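Local coordinates for uncharacterized protein XCC1541 (Xanthomonas campestris pv. campestris, PDB 2QJW) that is of unknown function but probably acts as a serine hydrolase of the alpha/beta hydrolase superfamily, at residues A[57-62]-A[85-90]. Sequence-based numbering, arbitrary orientation. Where two conformers were deposited one is given.
Sequences RGRLQR and SYIAAQ
The guanidinium of Arg-59, whose NE forms a salt bridge with Asp-45 OD1 and whose NH1 is hydrogen-bonded to the carbonyl of His-11, is met at its edge, near its plane, by Ile-87: NH1 lies 3.6 Å from CD1. The side chain is extended from CG to NE; Arg-59 CB, CG and CD pass Ile-87 CD1 at 4.0 to 4.2 Å, and the two side chains cross at roughly a right angle. Buried as it is, the charge is probably offset by Asp-45, and these polar partners should limit rotation of the group beside the isoleucine.

The side chain of Ile-87 leaves the backbone toward helix 56-71 and divides its two branches between neighbouring residues there. With CG1 held between the backbone N and the carbonyl carbon (chi1 62°), CD1 reaches Arg-59, while CG2 approaches Leu-60, 3.5 Å from its CD2. That leucine methyl also lies 3.6 Å from Gln-90 CB, about one turn after Ile-87 on helix 83-92. Gln-90 CG, set anti to the carbonyl carbon (chi1 -61°), lies over one face of the Tyr-86 ring, offset toward the rim; the bend at chi2 then turns the amide, whose NE2 donates to the carbonyl of Ala-114.

No hydrogen bond links the two segments, whose axes come within 9.4 Å at a crossing angle of -52°. Helix 83-92 begins within the GxSxG sequence formed by Gly-80, Ser-82 and Gly-84, consistent with a nucleophile elbow, and Arg-59 touches that turn; a helix leaving the elbow and packed against its neighbour beside the parallel sheet is characteristic of the alpha/beta hydrolase fold.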
loop_
_atom_site.group_PDB
_atom_site.type_symbol
_atom_site.label_atom_id
_atom_site.label_comp_id
_atom_site.label_asym_id
_atom_site.label_seq_id
_atom_site.Cartn_x
_atom_site.Cartn_y
_atom_site.Cartn_z
ATOM N N ARG A 57 -26.406 8.708 12.419
ATOM C CA ARG A 57 -27.453 7.769 12.064
ATOM C C ARG A 57 -28.083 8.177 10.727
ATOM O O ARG A 57 -28.328 7.328 9.879
ATOM C CB ARG A 57 -28.526 7.721 13.137
ATOM C CG ARG A 57 -29.657 6.780 12.792
ATOM N N GLY A 58 -28.293 9.476 10.559
ATOM C CA GLY A 58 -28.880 10.043 9.322
ATOM C C GLY A 58 -27.976 9.807 8.129
ATOM O O GLY A 58 -28.426 9.486 7.034
ATOM N N ARG A 59 -26.676 9.939 8.366
ATOM C CA ARG A 59 -25.683 9.658 7.334
ATOM C C ARG A 59 -25.730 8.231 6.927
ATOM O O ARG A 59 -25.746 7.901 5.750
ATOM C CB ARG A 59 -24.269 9.958 7.824
ATOM C CG ARG A 59 -23.657 11.153 7.276
ATOM C CD ARG A 59 -22.211 11.268 7.799
ATOM N NE ARG A 59 -21.451 12.339 7.259
ATOM C CZ ARG A 59 -20.470 12.248 6.369
ATOM N NH1 ARG A 59 -20.155 11.095 5.795
ATOM N NH2 ARG A 59 -19.852 13.351 6.037
ATOM N N LEU A 60 -25.779 7.332 7.909
ATOM C CA LEU A 60 -25.875 5.927 7.641
ATOM C C LEU A 60 -27.138 5.595 6.837
ATOM O O LEU A 60 -27.094 4.800 5.894
ATOM C CB LEU A 60 -25.902 5.075 8.943
ATOM C CG LEU A 60 -24.591 5.102 9.725
ATOM C CD1 LEU A 60 -24.793 4.771 11.254
ATOM C CD2 LEU A 60 -23.603 4.181 9.120
ATOM N N GLN A 61 -28.269 6.156 7.256
ATOM C CA GLN A 61 -29.547 5.866 6.566
ATOM C C GLN A 61 -29.539 6.416 5.158
ATOM O O GLN A 61 -29.985 5.713 4.242
ATOM C CB GLN A 61 -30.723 6.442 7.352
ATOM C CG GLN A 61 -32.081 6.202 6.675
ATOM C CD GLN A 61 -32.491 4.740 6.673
ATOM O OE1 GLN A 61 -32.094 3.975 7.564
ATOM N NE2 GLN A 61 -33.300 4.345 5.688
ATOM N N ARG A 62 -28.992 7.604 4.959
ATOM C CA ARG A 62 -28.992 8.186 3.624
ATOM C C ARG A 62 -28.121 7.334 2.686
ATOM O O ARG A 62 -28.517 7.035 1.539
ATOM C CB ARG A 62 -28.521 9.597 3.666
ATOM C CG ARG A 62 -28.454 10.284 2.318
ATOM C CD ARG A 62 -28.160 11.725 2.386
ATOM N NE ARG A 62 -29.226 12.442 3.090
ATOM C CZ ARG A 62 -29.073 13.686 3.529
ATOM N NH1 ARG A 62 -27.966 14.363 3.278
ATOM N NH2 ARG A 62 -30.049 14.278 4.202
ATOM N N SER A 85 -15.709 7.023 5.371
ATOM C CA SER A 85 -15.295 5.637 5.421
ATOM C C SER A 85 -16.064 4.818 6.444
ATOM O O SER A 85 -16.389 3.669 6.179
ATOM C CB SER A 85 -13.793 5.516 5.711
ATOM O OG SER A 85 -13.062 5.999 4.622
ATOM N N TYR A 86 -16.285 5.430 7.602
ATOM C CA TYR A 86 -17.020 4.773 8.656
ATOM C C TYR A 86 -18.396 4.395 8.118
ATOM O O TYR A 86 -18.799 3.254 8.248
ATOM C CB TYR A 86 -17.170 5.694 9.830
ATOM C CG TYR A 86 -18.038 5.106 10.890
ATOM C CD1 TYR A 86 -17.564 4.141 11.769
ATOM C CD2 TYR A 86 -19.355 5.496 11.002
ATOM C CE1 TYR A 86 -18.370 3.569 12.785
ATOM C CE2 TYR A 86 -20.204 4.933 12.002
ATOM C CZ TYR A 86 -19.713 3.977 12.890
ATOM O OH TYR A 86 -20.549 3.464 13.829
ATOM N N ILE A 87 -19.097 5.311 7.474
ATOM C CA ILE A 87 -20.461 4.918 7.057
ATOM C C ILE A 87 -20.464 3.937 5.865
ATOM O O ILE A 87 -21.334 3.079 5.755
ATOM C CB ILE A 87 -21.379 6.130 6.794
ATOM C CG1 ILE A 87 -20.879 7.026 5.668
ATOM C CG2 ILE A 87 -21.574 6.909 8.105
ATOM C CD1 ILE A 87 -21.926 8.041 5.200
ATOM N N ALA A 88 -19.456 4.022 4.992
ATOM C CA ALA A 88 -19.345 3.083 3.880
ATOM C C ALA A 88 -19.180 1.699 4.430
ATOM O O ALA A 88 -19.820 0.744 4.026
ATOM C CB ALA A 88 -18.166 3.497 2.951
ATOM N N ALA A 89 -18.289 1.548 5.406
ATOM C CA ALA A 89 -18.077 0.265 6.019
ATOM C C ALA A 89 -19.330 -0.285 6.704
ATOM O O ALA A 89 -19.698 -1.407 6.469
ATOM C CB ALA A 89 -16.868 0.352 6.995
ATOM N N GLN A 90 -20.005 0.526 7.467
ATOM C CA GLN A 90 -21.208 0.072 8.171
ATOM C C GLN A 90 -22.310 -0.328 7.153
ATOM O O GLN A 90 -22.948 -1.373 7.334
ATOM C CB GLN A 90 -21.743 1.113 9.162
ATOM C CG GLN A 90 -20.792 1.484 10.264
ATOM C CD GLN A 90 -20.482 0.332 11.209
ATOM O OE1 GLN A 90 -21.177 -0.675 11.263
ATOM N NE2 GLN A 90 -19.439 0.490 11.964
#